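Local coordinates for membrane-fusion protein (Streptococcus pneumoniae, PDB 5XU0) that probably serves as the membrane-fusion subunit of a MacAB-like efflux pump, assembling with further copies of itself as part of a transport channel, at residues Val3-Thr8 and Met260-Lys265; Thr149-Asn154 and Met168-Ser173; Gly181-Tyr186 and Tyr239-Asp244; Val197-Lys202 and Phe256-Glu261. The protein carries 2 engineered substitutions. All coordinates share one frame; numbering follows the deposited sequence.

Contact 1 (Val3-Thr8 and Met260-Lys265). Engineered in segment 260-265: Met-260 (natural residue Ile).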
loop_
_atom_site.group_PDB
_atom_site.type_symbol
_atom_site.label_atom_id
_atom_site.label_comp_id
_atom_site.label_asym_id
_atom_site.label_seq_id
_atom_site.Cartn_x
_atom_site.Cartn_y
_atom_site.Cartn_z
ATOM N N VAL B 3 -46.715 -8.194 -17.478
ATOM C CA VAL B 3 -45.680 -8.617 -16.538
ATOM C C VAL B 3 -45.384 -7.456 -15.599
ATOM O O VAL B 3 -45.179 -6.325 -16.049
ATOM C CB VAL B 3 -44.396 -9.062 -17.267
ATOM C CG1 VAL B 3 -43.201 -9.008 -16.327
ATOM C CG2 VAL B 3 -44.562 -10.458 -17.857
ATOM N N LEU B 4 -45.363 -7.726 -14.295
ATOM C CA LEU B 4 -45.094 -6.699 -13.301
ATOM C C LEU B 4 -43.707 -6.871 -12.711
ATOM O O LEU B 4 -43.253 -7.994 -12.466
ATOM C CB LEU B 4 -46.117 -6.708 -12.168
ATOM C CG LEU B 4 -47.560 -6.579 -12.614
ATOM C CD1 LEU B 4 -48.139 -7.940 -12.508
ATOM C CD2 LEU B 4 -48.316 -5.585 -11.751
ATOM N N LEU B 5 -43.052 -5.740 -12.471
ATOM C CA LEU B 5 -41.700 -5.700 -11.948
ATOM C C LEU B 5 -41.603 -4.578 -10.928
ATOM O O LEU B 5 -42.346 -3.596 -10.991
ATOM C CB LEU B 5 -40.680 -5.487 -13.072
ATOM C CG LEU B 5 -40.763 -6.511 -14.206
ATOM C CD1 LEU B 5 -40.000 -6.055 -15.437
ATOM C CD2 LEU B 5 -40.271 -7.866 -13.718
ATOM N N SER B 6 -40.695 -4.743 -9.975
ATOM C CA SER B 6 -40.320 -3.666 -9.076
ATOM C C SER B 6 -39.028 -3.025 -9.569
ATOM O O SER B 6 -38.319 -3.574 -10.416
ATOM C CB SER B 6 -40.150 -4.180 -7.644
ATOM O OG SER B 6 -41.381 -4.142 -6.944
ATOM N N GLY B 7 -38.736 -1.847 -9.040
ATOM C CA GLY B 7 -37.527 -1.145 -9.428
ATOM C C GLY B 7 -37.429 0.160 -8.674
ATOM O O GLY B 7 -38.385 0.613 -8.037
ATOM N N THR B 8 -36.247 0.763 -8.754
ATOM C CA THR B 8 -36.002 2.036 -8.097
ATOM C C THR B 8 -35.628 3.094 -9.124
ATOM O O THR B 8 -35.051 2.794 -10.179
ATOM C CB THR B 8 -34.901 1.922 -7.035
ATOM O OG1 THR B 8 -33.708 1.402 -7.629
ATOM C CG2 THR B 8 -35.343 1.000 -5.913
HETATM N N MSE B 260 -44.436 -1.524 -11.446
HETATM C CA MSE B 260 -44.513 -1.406 -12.900
HETATM C C MSE B 260 -45.281 -2.525 -13.589
HETATM O O MSE B 260 -45.312 -3.655 -13.114
HETATM C CB MSE B 260 -43.103 -1.348 -13.482
HETATM C CG MSE B 260 -42.052 -0.840 -12.517
HETATM SE SE MSE B 260 -40.572 -0.047 -13.467
HETATM C CE MSE B 260 -40.111 -1.589 -14.565
ATOM N N GLU B 261 -45.883 -2.196 -14.731
ATOM C CA GLU B 261 -46.572 -3.156 -15.582
ATOM C C GLU B 261 -45.983 -3.065 -16.982
ATOM O O GLU B 261 -45.997 -1.990 -17.592
ATOM C CB GLU B 261 -48.076 -2.881 -15.611
ATOM C CG GLU B 261 -48.902 -4.010 -16.195
ATOM C CD GLU B 261 -50.385 -3.710 -16.168
ATOM O OE1 GLU B 261 -50.794 -2.808 -15.407
ATOM O OE2 GLU B 261 -51.139 -4.376 -16.908
ATOM N N VAL B 262 -45.457 -4.179 -17.487
ATOM C CA VAL B 262 -44.896 -4.233 -18.833
ATOM C C VAL B 262 -45.970 -4.742 -19.778
ATOM O O VAL B 262 -46.458 -5.869 -19.634
ATOM C CB VAL B 262 -43.649 -5.124 -18.904
ATOM C CG1 VAL B 262 -43.065 -5.047 -20.308
ATOM C CG2 VAL B 262 -42.639 -4.701 -17.861
ATOM N N LYS B 263 -46.322 -3.920 -20.759
ATOM C CA LYS B 263 -47.393 -4.257 -21.683
ATOM C C LYS B 263 -46.975 -5.393 -22.610
ATOM O O LYS B 263 -45.896 -5.354 -23.210
ATOM C CB LYS B 263 -47.779 -3.028 -22.504
ATOM C CG LYS B 263 -48.970 -3.239 -23.412
ATOM C CD LYS B 263 -50.169 -3.792 -22.654
ATOM C CE LYS B 263 -51.410 -3.734 -23.528
ATOM N NZ LYS B 263 -52.483 -4.645 -23.058
ATOM N N SER B 264 -47.838 -6.403 -22.729
ATOM C CA SER B 264 -47.639 -7.455 -23.712
ATOM C C SER B 264 -47.778 -6.883 -25.122
ATOM O O SER B 264 -48.124 -5.716 -25.321
ATOM C CB SER B 264 -48.637 -8.592 -23.489
ATOM O OG SER B 264 -49.891 -8.093 -23.057
ATOM N N LYS B 265 -47.495 -7.720 -26.116
ATOM C CA LYS B 265 -47.543 -7.295 -27.508
ATOM C C LYS B 265 -48.519 -8.180 -28.270
ATOM O O LYS B 265 -48.426 -9.413 -28.212
ATOM C CB LYS B 265 -46.134 -7.320 -28.129
ATOM C CG LYS B 265 -45.941 -6.936 -29.629
ATOM C CD LYS B 265 -47.063 -6.145 -30.331
ATOM C CE LYS B 265 -47.501 -4.863 -29.633
ATOM N NZ LYS B 265 -48.704 -4.300 -30.320
#

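Contact 2 (Thr149-Asn154 and Met168-Ser173)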
loop_
_atom_site.group_PDB
_atom_site.type_symbol
_atom_site.label_atom_id
_atom_site.label_comp_id
_atom_site.label_asym_id
_atom_site.label_seq_id
_atom_site.Cartn_x
_atom_site.Cartn_y
_atom_site.Cartn_z
ATOM N N THR B 149 -26.177 17.931 -11.250
ATOM C CA THR B 149 -26.285 18.611 -9.970
ATOM C C THR B 149 -25.324 17.956 -8.989
ATOM O O THR B 149 -25.286 16.726 -8.879
ATOM C CB THR B 149 -27.720 18.547 -9.428
ATOM O OG1 THR B 149 -28.622 19.078 -10.405
ATOM C CG2 THR B 149 -27.851 19.349 -8.134
ATOM N N VAL B 150 -24.534 18.773 -8.293
ATOM C CA VAL B 150 -23.536 18.246 -7.371
ATOM C C VAL B 150 -24.239 17.825 -6.082
ATOM O O VAL B 150 -24.996 18.599 -5.483
ATOM C CB VAL B 150 -22.416 19.276 -7.126
ATOM C CG1 VAL B 150 -22.010 19.940 -8.432
ATOM C CG2 VAL B 150 -22.790 20.330 -6.111
ATOM N N VAL B 151 -24.038 16.567 -5.691
ATOM C CA VAL B 151 -24.733 16.021 -4.529
ATOM C C VAL B 151 -23.835 15.848 -3.323
ATOM O O VAL B 151 -24.353 15.539 -2.234
ATOM C CB VAL B 151 -25.434 14.687 -4.858
ATOM C CG1 VAL B 151 -26.460 14.889 -5.945
ATOM C CG2 VAL B 151 -24.413 13.611 -5.243
ATOM N N GLU B 152 -22.522 16.005 -3.466
ATOM C CA GLU B 152 -21.678 15.924 -2.280
ATOM C C GLU B 152 -20.342 16.599 -2.544
ATOM O O GLU B 152 -19.735 16.374 -3.594
ATOM C CB GLU B 152 -21.479 14.460 -1.859
ATOM C CG GLU B 152 -20.497 14.267 -0.730
ATOM C CD GLU B 152 -20.109 12.819 -0.559
ATOM O OE1 GLU B 152 -19.587 12.460 0.515
ATOM O OE2 GLU B 152 -20.344 12.030 -1.499
ATOM N N VAL B 153 -19.903 17.437 -1.603
ATOM C CA VAL B 153 -18.569 18.022 -1.630
ATOM C C VAL B 153 -17.896 17.720 -0.297
ATOM O O VAL B 153 -18.563 17.650 0.740
ATOM C CB VAL B 153 -18.608 19.541 -1.914
ATOM C CG1 VAL B 153 -19.548 19.862 -3.066
ATOM C CG2 VAL B 153 -18.997 20.330 -0.670
ATOM N N ASN B 154 -16.578 17.528 -0.328
ATOM C CA ASN B 154 -15.842 17.114 0.867
ATOM C C ASN B 154 -14.397 17.574 0.721
ATOM O O ASN B 154 -13.648 17.016 -0.087
ATOM C CB ASN B 154 -15.927 15.603 1.047
ATOM C CG ASN B 154 -15.256 15.120 2.323
ATOM O OD1 ASN B 154 -14.750 15.912 3.120
ATOM N ND2 ASN B 154 -15.258 13.808 2.525
HETATM N N MSE B 168 -14.181 13.271 -3.295
HETATM C CA MSE B 168 -14.118 14.692 -2.999
HETATM C C MSE B 168 -15.331 15.433 -3.538
HETATM O O MSE B 168 -15.857 16.319 -2.865
HETATM C CB MSE B 168 -12.836 15.306 -3.545
HETATM C CG MSE B 168 -11.801 15.588 -2.470
HETATM SE SE MSE B 168 -10.576 16.987 -3.011
HETATM C CE MSE B 168 -10.018 16.198 -4.690
ATOM N N VAL B 169 -15.795 15.086 -4.740
ATOM C CA VAL B 169 -17.008 15.711 -5.266
ATOM C C VAL B 169 -17.816 14.677 -6.035
ATOM O O VAL B 169 -17.270 13.944 -6.865
ATOM C CB VAL B 169 -16.696 16.939 -6.148
ATOM C CG1 VAL B 169 -17.890 17.323 -6.999
ATOM C CG2 VAL B 169 -16.301 18.105 -5.286
ATOM N N HIS B 170 -19.118 14.624 -5.760
ATOM C CA HIS B 170 -20.046 13.720 -6.422
ATOM C C HIS B 170 -21.177 14.530 -7.030
ATOM O O HIS B 170 -21.857 15.285 -6.318
ATOM C CB HIS B 170 -20.601 12.684 -5.444
ATOM C CG HIS B 170 -21.470 11.650 -6.090
ATOM N ND1 HIS B 170 -22.316 10.835 -5.369
ATOM C CD2 HIS B 170 -21.621 11.298 -7.389
ATOM C CE1 HIS B 170 -22.952 10.025 -6.197
ATOM N NE2 HIS B 170 -22.549 10.286 -7.428
ATOM N N ILE B 171 -21.365 14.368 -8.343
ATOM C CA ILE B 171 -22.368 15.097 -9.110
ATOM C C ILE B 171 -23.158 14.082 -9.922
ATOM O O ILE B 171 -22.639 13.028 -10.301
ATOM C CB ILE B 171 -21.727 16.168 -10.033
ATOM C CG1 ILE B 171 -21.054 15.535 -11.253
ATOM C CG2 ILE B 171 -20.708 16.993 -9.277
ATOM C CD1 ILE B 171 -22.014 15.265 -12.395
ATOM N N VAL B 172 -24.423 14.397 -10.193
ATOM C CA VAL B 172 -25.276 13.463 -10.922
ATOM C C VAL B 172 -26.410 14.231 -11.589
ATOM O O VAL B 172 -26.997 15.141 -10.996
ATOM C CB VAL B 172 -25.807 12.349 -9.992
ATOM C CG1 VAL B 172 -26.386 12.936 -8.735
ATOM C CG2 VAL B 172 -26.835 11.529 -10.694
ATOM N N SER B 173 -26.708 13.857 -12.833
ATOM C CA SER B 173 -27.757 14.515 -13.600
ATOM C C SER B 173 -29.130 14.122 -13.076
ATOM O O SER B 173 -29.454 12.933 -12.982
ATOM C CB SER B 173 -27.639 14.149 -15.079
ATOM O OG SER B 173 -28.691 14.726 -15.838
#

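Contact 3 (Gly181-Tyr186 and Tyr239-Asp244)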
loop_
_atom_site.group_PDB
_atom_site.type_symbol
_atom_site.label_atom_id
_atom_site.label_comp_id
_atom_site.label_asym_id
_atom_site.label_seq_id
_atom_site.Cartn_x
_atom_site.Cartn_y
_atom_site.Cartn_z
ATOM N N GLY B 181 -33.801 -2.545 -11.856
ATOM C CA GLY B 181 -33.963 -3.605 -10.884
ATOM C C GLY B 181 -33.431 -4.904 -11.450
ATOM O O GLY B 181 -32.543 -4.902 -12.303
ATOM N N GLU B 182 -33.991 -6.020 -10.987
ATOM C CA GLU B 182 -33.604 -7.333 -11.489
ATOM C C GLU B 182 -34.839 -8.138 -11.881
ATOM O O GLU B 182 -35.973 -7.808 -11.525
ATOM C CB GLU B 182 -32.780 -8.117 -10.459
ATOM C CG GLU B 182 -31.414 -7.535 -10.166
ATOM C CD GLU B 182 -30.689 -8.318 -9.090
ATOM O OE1 GLU B 182 -31.330 -9.183 -8.456
ATOM O OE2 GLU B 182 -29.482 -8.073 -8.878
ATOM N N LEU B 183 -34.582 -9.224 -12.611
ATOM C CA LEU B 183 -35.580 -10.096 -13.213
ATOM C C LEU B 183 -35.284 -11.551 -12.886
ATOM O O LEU B 183 -34.120 -11.969 -12.857
ATOM C CB LEU B 183 -35.621 -9.926 -14.744
ATOM C CG LEU B 183 -35.765 -8.528 -15.327
ATOM C CD1 LEU B 183 -35.928 -8.619 -16.844
ATOM C CD2 LEU B 183 -36.967 -7.834 -14.694
ATOM N N SER B 184 -36.351 -12.314 -12.648
ATOM C CA SER B 184 -36.232 -13.751 -12.473
ATOM C C SER B 184 -35.757 -14.412 -13.764
ATOM O O SER B 184 -35.766 -13.812 -14.845
ATOM C CB SER B 184 -37.573 -14.354 -12.062
ATOM O OG SER B 184 -38.500 -14.318 -13.139
ATOM N N GLU B 185 -35.341 -15.674 -13.641
ATOM C CA GLU B 185 -35.112 -16.484 -14.833
ATOM C C GLU B 185 -36.387 -16.589 -15.662
ATOM O O GLU B 185 -36.333 -16.644 -16.897
ATOM C CB GLU B 185 -34.603 -17.872 -14.437
ATOM C CG GLU B 185 -33.421 -17.850 -13.480
ATOM C CD GLU B 185 -32.878 -19.235 -13.176
ATOM O OE1 GLU B 185 -33.183 -20.179 -13.936
ATOM O OE2 GLU B 185 -32.140 -19.379 -12.175
ATOM N N TYR B 186 -37.545 -16.600 -14.995
ATOM C CA TYR B 186 -38.821 -16.638 -15.700
ATOM C C TYR B 186 -39.027 -15.381 -16.535
ATOM O O TYR B 186 -39.394 -15.457 -17.713
ATOM C CB TYR B 186 -39.968 -16.802 -14.701
ATOM C CG TYR B 186 -40.031 -18.150 -14.018
ATOM C CD1 TYR B 186 -40.155 -19.319 -14.755
ATOM C CD2 TYR B 186 -39.980 -18.251 -12.633
ATOM C CE1 TYR B 186 -40.218 -20.553 -14.135
ATOM C CE2 TYR B 186 -40.043 -19.480 -12.003
ATOM C CZ TYR B 186 -40.163 -20.627 -12.760
ATOM O OH TYR B 186 -40.224 -21.852 -12.137
ATOM N N TYR B 239 -31.303 -11.213 -13.083
ATOM C CA TYR B 239 -30.656 -10.488 -14.170
ATOM C C TYR B 239 -31.058 -9.024 -14.147
ATOM O O TYR B 239 -32.257 -8.726 -14.154
ATOM C CB TYR B 239 -31.038 -11.103 -15.520
ATOM C CG TYR B 239 -30.816 -12.592 -15.600
ATOM C CD1 TYR B 239 -29.649 -13.107 -16.142
ATOM C CD2 TYR B 239 -31.773 -13.484 -15.134
ATOM C CE1 TYR B 239 -29.439 -14.466 -16.217
ATOM C CE2 TYR B 239 -31.570 -14.847 -15.203
ATOM C CZ TYR B 239 -30.403 -15.333 -15.747
ATOM O OH TYR B 239 -30.195 -16.690 -15.821
ATOM N N PRO B 240 -30.117 -8.085 -14.152
ATOM C CA PRO B 240 -30.495 -6.669 -14.051
ATOM C C PRO B 240 -31.146 -6.144 -15.324
ATOM O O PRO B 240 -30.766 -6.506 -16.440
ATOM C CB PRO B 240 -29.158 -5.969 -13.783
ATOM C CG PRO B 240 -28.141 -6.861 -14.395
ATOM C CD PRO B 240 -28.657 -8.267 -14.245
ATOM N N TYR B 241 -32.146 -5.281 -15.139
ATOM C CA TYR B 241 -32.828 -4.576 -16.217
ATOM C C TYR B 241 -32.862 -3.091 -15.887
ATOM O O TYR B 241 -32.887 -2.695 -14.710
ATOM C CB TYR B 241 -34.271 -5.059 -16.414
ATOM C CG TYR B 241 -35.209 -4.413 -15.423
ATOM C CD1 TYR B 241 -35.324 -4.917 -14.146
ATOM C CD2 TYR B 241 -35.959 -3.289 -15.751
ATOM C CE1 TYR B 241 -36.154 -4.341 -13.218
ATOM C CE2 TYR B 241 -36.795 -2.695 -14.818
ATOM C CZ TYR B 241 -36.886 -3.229 -13.548
ATOM O OH TYR B 241 -37.714 -2.666 -12.607
ATOM N N THR B 242 -32.885 -2.266 -16.936
ATOM C CA THR B 242 -33.034 -0.826 -16.776
ATOM C C THR B 242 -33.978 -0.318 -17.858
ATOM O O THR B 242 -33.852 -0.701 -19.030
ATOM C CB THR B 242 -31.693 -0.057 -16.904
ATOM O OG1 THR B 242 -31.304 -0.042 -18.278
ATOM C CG2 THR B 242 -30.565 -0.728 -16.155
ATOM N N ILE B 243 -34.920 0.545 -17.464
ATOM C CA ILE B 243 -35.805 1.199 -18.419
ATOM C C ILE B 243 -35.642 2.710 -18.293
ATOM O O ILE B 243 -35.395 3.253 -17.205
ATOM C CB ILE B 243 -37.293 0.797 -18.249
ATOM C CG1 ILE B 243 -37.978 1.657 -17.188
ATOM C CG2 ILE B 243 -37.440 -0.675 -17.911
ATOM C CD1 ILE B 243 -39.386 1.231 -16.854
ATOM N N ASP B 244 -35.778 3.385 -19.438
ATOM C CA ASP B 244 -35.698 4.837 -19.540
ATOM C C ASP B 244 -37.104 5.415 -19.454
ATOM O O ASP B 244 -37.988 5.024 -20.227
ATOM C CB ASP B 244 -35.039 5.260 -20.855
ATOM C CG ASP B 244 -33.731 4.541 -21.115
ATOM O OD1 ASP B 244 -32.765 5.191 -21.572
ATOM O OD2 ASP B 244 -33.667 3.325 -20.852
#

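Contact 4 (Val197-Lys202 and Phe256-Glu261). Engineered in segment 256-261: Met-260 (natural residue Ile).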
loop_
_atom_site.group_PDB
_atom_site.type_symbol
_atom_site.label_atom_id
_atom_site.label_comp_id
_atom_site.label_asym_id
_atom_site.label_seq_id
_atom_site.Cartn_x
_atom_site.Cartn_y
_atom_site.Cartn_z
ATOM N N VAL B 197 -43.867 0.384 -20.966
ATOM C CA VAL B 197 -44.009 0.133 -19.538
ATOM C C VAL B 197 -44.754 1.299 -18.900
ATOM O O VAL B 197 -44.511 2.462 -19.235
ATOM C CB VAL B 197 -42.632 -0.063 -18.864
ATOM C CG1 VAL B 197 -42.726 0.147 -17.357
ATOM C CG2 VAL B 197 -42.059 -1.437 -19.185
ATOM N N SER B 198 -45.666 0.983 -17.986
ATOM C CA SER B 198 -46.289 1.961 -17.109
ATOM C C SER B 198 -45.856 1.691 -15.673
ATOM O O SER B 198 -45.591 0.544 -15.300
ATOM C CB SER B 198 -47.814 1.902 -17.215
ATOM O OG SER B 198 -48.422 2.577 -16.127
ATOM N N PHE B 199 -45.774 2.748 -14.865
ATOM C CA PHE B 199 -45.404 2.555 -13.467
ATOM C C PHE B 199 -45.902 3.719 -12.621
ATOM O O PHE B 199 -46.161 4.816 -13.124
ATOM C CB PHE B 199 -43.888 2.357 -13.300
ATOM C CG PHE B 199 -43.051 3.542 -13.708
ATOM C CD1 PHE B 199 -42.554 3.650 -14.998
ATOM C CD2 PHE B 199 -42.729 4.531 -12.790
ATOM C CE1 PHE B 199 -41.772 4.730 -15.369
ATOM C CE2 PHE B 199 -41.949 5.613 -13.156
ATOM C CZ PHE B 199 -41.467 5.712 -14.446
ATOM N N THR B 200 -46.026 3.453 -11.319
ATOM C CA THR B 200 -46.595 4.381 -10.351
ATOM C C THR B 200 -45.774 4.334 -9.070
ATOM O O THR B 200 -44.930 3.453 -8.881
ATOM C CB THR B 200 -48.060 4.046 -10.046
ATOM O OG1 THR B 200 -48.477 4.747 -8.867
ATOM C CG2 THR B 200 -48.224 2.543 -9.822
ATOM N N SER B 201 -46.039 5.284 -8.172
ATOM C CA SER B 201 -45.297 5.392 -6.922
ATOM C C SER B 201 -46.255 5.607 -5.759
ATOM O O SER B 201 -47.106 6.505 -5.803
ATOM C CB SER B 201 -44.278 6.530 -6.971
ATOM O OG SER B 201 -43.687 6.716 -5.695
ATOM N N LYS B 202 -46.071 4.818 -4.698
ATOM C CA LYS B 202 -47.000 4.764 -3.572
ATOM C C LYS B 202 -47.064 6.065 -2.781
ATOM O O LYS B 202 -47.817 6.161 -1.810
ATOM C CB LYS B 202 -46.617 3.601 -2.648
ATOM C CG LYS B 202 -47.525 2.391 -2.792
ATOM C CD LYS B 202 -47.059 1.247 -1.901
ATOM C CE LYS B 202 -47.300 1.548 -0.428
ATOM N NZ LYS B 202 -48.457 0.779 0.110
ATOM N N PHE B 256 -36.997 6.695 -5.511
ATOM C CA PHE B 256 -38.387 6.332 -5.263
ATOM C C PHE B 256 -38.632 4.863 -5.588
ATOM O O PHE B 256 -38.227 4.371 -6.646
ATOM C CB PHE B 256 -39.319 7.211 -6.099
ATOM C CG PHE B 256 -39.688 8.508 -5.440
ATOM C CD1 PHE B 256 -39.429 8.720 -4.096
ATOM C CD2 PHE B 256 -40.309 9.513 -6.164
ATOM C CE1 PHE B 256 -39.774 9.915 -3.489
ATOM C CE2 PHE B 256 -40.657 10.709 -5.564
ATOM C CZ PHE B 256 -40.388 10.910 -4.224
ATOM N N SER B 257 -39.296 4.160 -4.673
ATOM C CA SER B 257 -39.755 2.814 -4.977
ATOM C C SER B 257 -40.932 2.886 -5.942
ATOM O O SER B 257 -41.773 3.785 -5.857
ATOM C CB SER B 257 -40.148 2.076 -3.702
ATOM O OG SER B 257 -39.900 0.686 -3.839
ATOM N N VAL B 258 -40.990 1.931 -6.864
ATOM C CA VAL B 258 -41.847 2.042 -8.039
ATOM C C VAL B 258 -42.393 0.662 -8.385
ATOM O O VAL B 258 -41.686 -0.345 -8.275
ATOM C CB VAL B 258 -41.064 2.674 -9.213
ATOM C CG1 VAL B 258 -41.597 2.209 -10.551
ATOM C CG2 VAL B 258 -41.106 4.194 -9.118
ATOM N N ASN B 259 -43.661 0.618 -8.794
ATOM C CA ASN B 259 -44.327 -0.613 -9.200
ATOM C C ASN B 259 -44.736 -0.493 -10.660
ATOM O O ASN B 259 -45.313 0.522 -11.062
ATOM C CB ASN B 259 -45.541 -0.889 -8.318
ATOM C CG ASN B 259 -45.200 -0.849 -6.846
ATOM O OD1 ASN B 259 -44.622 -1.795 -6.305
ATOM N ND2 ASN B 259 -45.540 0.255 -6.189
HETATM N N MSE B 260 -44.436 -1.524 -11.446
HETATM C CA MSE B 260 -44.513 -1.406 -12.900
HETATM C C MSE B 260 -45.281 -2.525 -13.589
HETATM O O MSE B 260 -45.312 -3.655 -13.114
HETATM C CB MSE B 260 -43.103 -1.348 -13.482
HETATM C CG MSE B 260 -42.052 -0.840 -12.517
HETATM SE SE MSE B 260 -40.572 -0.047 -13.467
HETATM C CE MSE B 260 -40.111 -1.589 -14.565
ATOM N N GLU B 261 -45.883 -2.196 -14.731
ATOM C CA GLU B 261 -46.572 -3.156 -15.582
ATOM C C GLU B 261 -45.983 -3.065 -16.982
ATOM O O GLU B 261 -45.997 -1.990 -17.592
ATOM C CB GLU B 261 -48.076 -2.881 -15.611
ATOM C CG GLU B 261 -48.902 -4.010 -16.195
ATOM C CD GLU B 261 -50.385 -3.710 -16.168
ATOM O OE1 GLU B 261 -50.794 -2.808 -15.407
ATOM O OE2 GLU B 261 -51.139 -4.376 -16.908
#

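Contact 1 (Val3-Thr8 and Met260-Lys265)
Leu-5, Met-260 and Val-262 form the apolar centre of this antiparallel pairing, their side chains on the same face as that of Val-3. Met-260 is an engineered residue, present as selenomethionine. Its chain bends at the last torsion (chi3 -57°), and the terminal CE lies 4.2 Å from Leu-5 CB. Leu-5 turns CG toward its own backbone N, opposite its carbonyl carbon (chi1 -55°), and its branch CD1 reaches obliquely to Val-262 CG2 at 3.8 Å. At the end of this row the branched carbons of Val-3 and Val-262 meet more loosely, CB to CB at 4.3 Å.

The backbone joins the strands by four hydrogen bonds. Val-262 N reaches Val-3 O at 2.6 Å, and the return bond from Val-3 N to Val-262 O is 3.2 Å long. Around Leu-5 and Met-260 both N-H groups are used: Met-260 N meets Leu-5 O at 3.0 Å, and Leu-5 N approaches Met-260 O at 3.1 Å. On the other face Leu-4 and Glu-261 form the exposed, non-hydrogen-bonded pair, and the carboxylate oxygen Glu-261 OE2 is bonded to Ser-2 OG.

Near its two ends the chain thus brings strands 3-10 and 257-262 together as neighbours in a six-stranded closed barrel. Leu-5 and Met-260 pack on Tyr-241 of strand 239-246, while Asn-187 and Asn-190 of helix 185-190 lie against Val-3.

Contact 2 (Thr149-Asn154 and Met168-Ser173)
A classic beta bulge sets Val-151 and Glu-152 together opposite His-170 in the antiparallel pairing of strands 148-153 and 167-172, in the barrel-sandwich region of this membrane-fusion protein. His-170 O accepts two backbone bonds here, from Val-151 N at 2.6 Å and from Glu-152 N at 3.0 Å, both donors lying in the carbonyl plane. The extra residue shifts the register by one. Before it Thr-149 pairs with Val-172, exchanging two backbone bonds; after it His-170 N returns a bond to Glu-152 O at 2.9 Å.

The buried part is the face of Val-150, Ile-171 and Val-169, where Val-150 CG1 packs obliquely across Ile-171 CG2. Ile-171 and Val-169 continue inward onto Leu-43 of strand 42-46. Toward the far end the contact slackens: Val-153 CG1 and Val-169 CG2 are 4.3 Å apart, and the bond from Asn-154 N to Met-168 O is weak. Glu-152 is partly exposed on the other face, and its extended chain brings OE2 to 4.0 Å from His-170 CB.

The imidazole is held from several directions. NE2 is hydrogen-bonded to Glu-14 OE1, Tyr-16 stacks on the ring, and Tyr-219 of a neighbouring subunit meets it edge-to-face. Within the pairing, Val-151 CG2 makes a CH-pi contact over one ring face, 3.8 Å from the centroid and 26° off the ring normal.

Contact 3 (Gly181-Tyr186 and Tyr239-Asp244)
Gly-181 exchanges two backbone hydrogen bonds with Tyr-241, its N reaching Tyr-241 O at 3.0 Å and its O receiving Tyr-241 N at 2.9 Å. Its N also lies over one face of the Tyr-241 ring, offset toward the rim. The phenol stands there because Tyr-241 CG lies between the backbone N and the carbonyl carbon (chi1 81°), which raises the ring beside the glycine. The phenol OH of Tyr-241 probably hydrogen-bonds to Ser-6 O.

Glu-182 follows as a non-hydrogen-bonded partner of Pro-240, with its CG 4.1 Å from Pro-240 CA; its backbone N sits at the edge of the Tyr-241 ring. Leu-183 then lies on the same side of the sheet as Tyr-239 and Tyr-241. Its CD2 approaches Tyr-241 CD1 at 3.4 Å, the two side chains crossing at about a right angle. Here strands 178-183 and 239-246 run as antiparallel neighbours in the six-stranded beta-barrel of this membrane-fusion protein. Tyr-239 N gives Leu-183 O a bond of 2.9 Å, whereas the bond from Leu-183 N to Tyr-239 O is weak.

A weakly bonded helix begins after Ser-184, which occupies the N-cap, its OG accepting from Asn-187 N. Glu-185 next lays its chain against the Tyr-239 ring, Glu-185 CG being 3.9 Å from Tyr-239 CE2, with carboxylate and ring planes nearly perpendicular. Beyond this pair lies a subunit boundary, where Glu-185 OE2 bonds to Ser-257 OG and Tyr-239 OH to Gln-254 O, both of a neighbouring subunit.

Contact 4 (Val197-Lys202 and Phe256-Glu261)
The Phe-199 ring is met obliquely by two groups of the opposing strand, Val-258 CG1 and the selenium of Met-260. CG1 of Val-258 comes to 3.4 Å from Phe-199 CD2 and also touches the phenylalanine CB. The selenium lies 5.0 Å from the ring centroid and 39° off the ring normal, a Met-aromatic contact made by the engineered residue. Phe-199 sets its CG between its backbone N and carbonyl carbon (chi1 63°), and its ring meets that of Trp-209 with the planes nearly parallel. The second flat group, the Phe-256 ring, has Ser-201 OG obliquely beside it and packs on Val-9.

These contacts lie between strands 196-201 and 257-262, antiparallel neighbours in the closed six-stranded barrel. Two pairs of backbone bonds flank the non-hydrogen-bonded pair Phe-199 and Met-260. On one side Glu-261 N reaches Ser-198 O at 2.8 Å, and Ser-198 N answers to Glu-261 O at 3.0 Å. On the other, Thr-200 N bonds Asn-259 O at 3.0 Å and Asn-259 N bonds Thr-200 O at 3.1 Å.

Val-197 closes the buried row, its CG1 4.2 Å from Met-260 CB and also packed on Ile-243. At the opposite end Ser-257 N is hydrogen-bonded to Glu-185 OE1 of a neighbouring subunit.

In the fold
Contacts 1, 3 and 4 belong to one closed antiparallel barrel of six strands, with centres 8 to 14 Å apart; contact 2 lies in a separate four-stranded sheet, its centre 27 to 32 Å from theirs. Contacts 1 and 4 use the two edges of strand 257-262, so Met-260 serves both, and its CE meets Tyr-241 OH of contact 3 inside the barrel. Contacts 2 and 3 are nested within the loop closed by contact 1, and contacts 3 and 4 interleave. Strands from near both chain ends thus join the barrel, while the sheet of contact 2 and the two long helices, 49-77 and 109-138, come from the sequence between strands 3-10 and 178-183.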